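ATP phosphoribosyltransferase (Thermotoga maritima, PDB 1O63) probably catalyses the first step of histidine biosynthesis, condensing ATP with 5-phosphoribose 1-diphosphate to give N'-(5'-phosphoribosyl)-ATP and diphosphate. Local coordinates at residues A[84-96]-A[144-156]. Numbering follows the deposited sequence.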
# COMPACT_ATOMS: atom_id res chain seq x y z
N THR A 84 9.72 9.85 -21.01
CA THR A 84 10.61 9.79 -19.86
C THR A 84 10.70 8.47 -19.13
O THR A 84 9.76 7.96 -18.55
CB THR A 84 10.27 10.92 -18.87
OG1 THR A 84 9.95 12.09 -19.66
CG2 THR A 84 11.42 11.23 -17.96
N ASN A 85 11.93 7.92 -19.05
CA ASN A 85 12.15 6.73 -18.22
C ASN A 85 12.23 7.20 -16.77
O ASN A 85 13.10 8.02 -16.44
CB ASN A 85 13.46 6.05 -18.59
CG ASN A 85 13.47 5.45 -19.98
OD1 ASN A 85 12.43 5.07 -20.52
ND2 ASN A 85 14.65 5.35 -20.57
N ILE A 86 11.33 6.73 -15.90
CA ILE A 86 11.39 7.15 -14.51
C ILE A 86 12.27 6.21 -13.67
O ILE A 86 12.99 6.63 -12.77
CB ILE A 86 9.98 7.05 -13.85
CG1 ILE A 86 8.92 7.65 -14.73
CG2 ILE A 86 10.02 7.65 -12.45
CD1 ILE A 86 9.07 9.11 -15.09
N SER A 87 11.98 4.91 -13.82
CA SER A 87 12.69 3.90 -13.02
C SER A 87 12.68 2.56 -13.72
O SER A 87 12.33 2.49 -14.91
CB SER A 87 11.99 3.81 -11.66
OG SER A 87 10.59 3.65 -11.84
N ARG A 88 13.14 1.52 -13.04
CA ARG A 88 13.22 0.18 -13.62
C ARG A 88 12.65 -0.86 -12.62
O ARG A 88 12.99 -0.81 -11.45
CB ARG A 88 14.66 -0.22 -13.91
CG ARG A 88 15.41 0.54 -14.98
CD ARG A 88 16.91 0.21 -14.90
NE ARG A 88 17.57 0.95 -13.84
CZ ARG A 88 18.72 0.68 -13.26
NH1 ARG A 88 19.44 -0.38 -13.59
NH2 ARG A 88 19.18 1.49 -12.30
N MSE A 89 12.02 -1.87 -13.16
CA MSE A 89 11.57 -3.03 -12.35
C MSE A 89 12.68 -4.07 -12.53
O MSE A 89 13.06 -4.39 -13.67
CB MSE A 89 10.24 -3.52 -12.81
CG MSE A 89 9.64 -4.70 -12.06
SE MSE A 89 9.02 -4.19 -10.31
CE MSE A 89 7.37 -3.32 -10.80
N VAL A 90 13.29 -4.51 -11.43
CA VAL A 90 14.40 -5.46 -11.54
C VAL A 90 14.22 -6.68 -10.65
O VAL A 90 13.44 -6.65 -9.71
CB VAL A 90 15.75 -4.80 -11.17
CG1 VAL A 90 16.04 -3.65 -12.13
CG2 VAL A 90 15.77 -4.29 -9.72
N LEU A 91 14.96 -7.72 -10.97
CA LEU A 91 15.13 -8.88 -10.13
C LEU A 91 16.47 -8.63 -9.40
O LEU A 91 17.41 -8.17 -10.08
CB LEU A 91 15.27 -10.18 -10.94
CG LEU A 91 15.57 -11.43 -10.08
CD1 LEU A 91 14.32 -11.79 -9.29
CD2 LEU A 91 15.98 -12.60 -10.98
N ALA A 92 16.49 -8.70 -8.10
CA ALA A 92 17.74 -8.49 -7.33
C ALA A 92 17.89 -9.53 -6.23
O ALA A 92 16.95 -10.15 -5.76
CB ALA A 92 17.77 -7.10 -6.73
N GLY A 93 19.16 -9.68 -5.78
CA GLY A 93 19.45 -10.66 -4.71
C GLY A 93 20.83 -10.36 -4.10
O GLY A 93 21.56 -9.51 -4.59
N PRO A 94 21.17 -11.04 -3.04
CA PRO A 94 22.46 -10.83 -2.35
C PRO A 94 23.58 -10.86 -3.35
O PRO A 94 23.62 -11.78 -4.19
CB PRO A 94 22.52 -12.01 -1.39
CG PRO A 94 21.08 -12.27 -1.05
CD PRO A 94 20.36 -12.10 -2.37
N LYS A 95 24.46 -9.86 -3.38
CA LYS A 95 25.53 -9.88 -4.38
C LYS A 95 26.44 -11.10 -4.20
O LYS A 95 26.91 -11.38 -3.10
CB LYS A 95 26.39 -8.62 -4.42
CG LYS A 95 27.09 -8.51 -5.78
CD LYS A 95 28.32 -7.65 -5.77
CE LYS A 95 28.02 -6.20 -6.10
NZ LYS A 95 29.29 -5.41 -6.22
N GLY A 96 26.67 -11.81 -5.31
CA GLY A 96 27.47 -13.01 -5.33
C GLY A 96 26.68 -14.28 -5.20
O GLY A 96 27.11 -15.35 -5.70
N ASP A 144 14.86 -15.32 -1.07
CA ASP A 144 16.14 -15.49 -1.73
C ASP A 144 16.41 -14.26 -2.58
O ASP A 144 17.53 -13.77 -2.74
CB ASP A 144 16.09 -16.77 -2.58
CG ASP A 144 15.93 -18.03 -1.72
OD1 ASP A 144 16.89 -18.34 -1.00
OD2 ASP A 144 14.89 -18.71 -1.80
N LEU A 145 15.34 -13.78 -3.23
CA LEU A 145 15.40 -12.75 -4.22
C LEU A 145 14.23 -11.76 -4.04
O LEU A 145 13.28 -12.04 -3.33
CB LEU A 145 15.22 -13.32 -5.66
CG LEU A 145 16.16 -14.42 -6.12
CD1 LEU A 145 15.62 -15.15 -7.35
CD2 LEU A 145 17.56 -13.90 -6.42
N ILE A 146 14.37 -10.60 -4.67
CA ILE A 146 13.25 -9.66 -4.69
C ILE A 146 12.99 -9.21 -6.13
O ILE A 146 13.87 -9.36 -6.98
CB ILE A 146 13.47 -8.40 -3.85
CG1 ILE A 146 14.63 -7.60 -4.42
CG2 ILE A 146 13.65 -8.78 -2.36
CD1 ILE A 146 14.93 -6.29 -3.74
N VAL A 147 11.76 -8.75 -6.36
CA VAL A 147 11.44 -8.08 -7.64
C VAL A 147 10.94 -6.70 -7.20
O VAL A 147 9.97 -6.64 -6.45
CB VAL A 147 10.41 -8.81 -8.48
CG1 VAL A 147 9.83 -7.90 -9.55
CG2 VAL A 147 10.96 -10.08 -9.10
N ASP A 148 11.69 -5.65 -7.53
CA ASP A 148 11.31 -4.32 -7.01
C ASP A 148 11.79 -3.22 -7.94
O ASP A 148 12.57 -3.45 -8.87
CB ASP A 148 11.89 -4.11 -5.61
CG ASP A 148 11.18 -3.06 -4.80
OD1 ASP A 148 10.11 -2.56 -5.23
OD2 ASP A 148 11.68 -2.70 -3.71
N ILE A 149 11.35 -2.01 -7.66
CA ILE A 149 11.72 -0.84 -8.45
C ILE A 149 13.00 -0.21 -7.84
O ILE A 149 13.13 -0.16 -6.63
CB ILE A 149 10.63 0.24 -8.39
CG1 ILE A 149 9.30 -0.26 -8.98
CG2 ILE A 149 11.06 1.53 -9.08
CD1 ILE A 149 8.21 0.84 -8.76
N THR A 150 13.84 0.27 -8.72
CA THR A 150 15.05 1.00 -8.43
C THR A 150 15.19 2.13 -9.46
O THR A 150 14.70 2.01 -10.58
CB THR A 150 16.30 0.09 -8.53
OG1 THR A 150 17.46 0.83 -8.15
CG2 THR A 150 16.51 -0.39 -9.96
N GLU A 151 15.80 3.24 -9.09
CA GLU A 151 16.01 4.35 -10.02
C GLU A 151 17.51 4.45 -10.34
O GLU A 151 17.88 4.56 -11.51
CB GLU A 151 15.51 5.66 -9.43
CG GLU A 151 13.97 5.64 -9.23
CD GLU A 151 13.42 7.05 -9.12
OE1 GLU A 151 12.31 7.23 -8.57
OE2 GLU A 151 14.08 8.00 -9.61
N THR A 152 18.34 4.44 -9.30
CA THR A 152 19.78 4.53 -9.53
C THR A 152 20.52 3.29 -9.01
O THR A 152 21.74 3.25 -9.13
CB THR A 152 20.41 5.76 -8.85
OG1 THR A 152 20.28 5.63 -7.43
CG2 THR A 152 19.83 7.05 -9.32
N GLY A 153 19.82 2.44 -8.26
CA GLY A 153 20.44 1.26 -7.66
C GLY A 153 21.01 1.51 -6.29
O GLY A 153 21.59 0.61 -5.66
N ARG A 154 20.85 2.72 -5.76
CA ARG A 154 21.37 3.11 -4.47
C ARG A 154 20.88 2.27 -3.31
O ARG A 154 21.70 1.69 -2.58
CB ARG A 154 21.06 4.59 -4.16
CG ARG A 154 21.34 4.99 -2.72
CD ARG A 154 20.56 6.26 -2.36
NE ARG A 154 21.28 7.10 -1.44
CZ ARG A 154 21.17 7.19 -0.13
NH1 ARG A 154 21.95 8.03 0.57
NH2 ARG A 154 20.28 6.44 0.52
N THR A 155 19.57 2.21 -3.09
CA THR A 155 19.03 1.40 -1.99
C THR A 155 19.49 -0.05 -2.13
O THR A 155 19.93 -0.66 -1.15
CB THR A 155 17.50 1.47 -1.95
OG1 THR A 155 17.12 2.85 -2.12
CG2 THR A 155 16.91 0.97 -0.65
N LEU A 156 19.48 -0.60 -3.34
CA LEU A 156 19.99 -1.97 -3.51
C LEU A 156 21.47 -2.09 -3.11
O LEU A 156 21.85 -2.96 -2.30
CB LEU A 156 19.81 -2.41 -4.96
CG LEU A 156 18.33 -2.48 -5.43
CD1 LEU A 156 18.27 -2.86 -6.88
CD2 LEU A 156 17.51 -3.42 -4.57
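Antiparallel pairing of R88, V90 and A92 with T150, D148 and I146 joins strands 81-94 and 145-150 inside the central sheet of a lobe related to periplasmic binding proteins. Each of these three pairs closes two backbone bonds, V90 N to D148 O (2.9 Å, 174°) being nearly straight. Between them, selenomethionine M89 faces I149 and L91 faces V147; M89, L91 and V147 pack against helix 111-121, and I149 and M89 meet D67 of helix 66-71. With CG anti to the backbone N (chi1 -179°) and bends beyond it, M89 lays SE across V147 CG1 (3.9 Å) and brings CE to I149 CG1 (4.0 Å). The other branch of I149, CG2, lies against S87 OG (3.5 Å). An alanine replacing I149 would probably open a gap beside S87 and leave the M89 methyl freer to turn. On the opposite face T150 CG2 sits over the R88 guanidinium, off its centre. E151-T155 (ETGRT) is consistent with the family's phosphoribosyl-diphosphate loop. Backbone bonding and apolar packing thus fix the strand, while R88, salt-bridged through NH1 to E166 of strand 161-176, adds a weak bond from NH2 to E151 O (3.4 Å) where that loop starts.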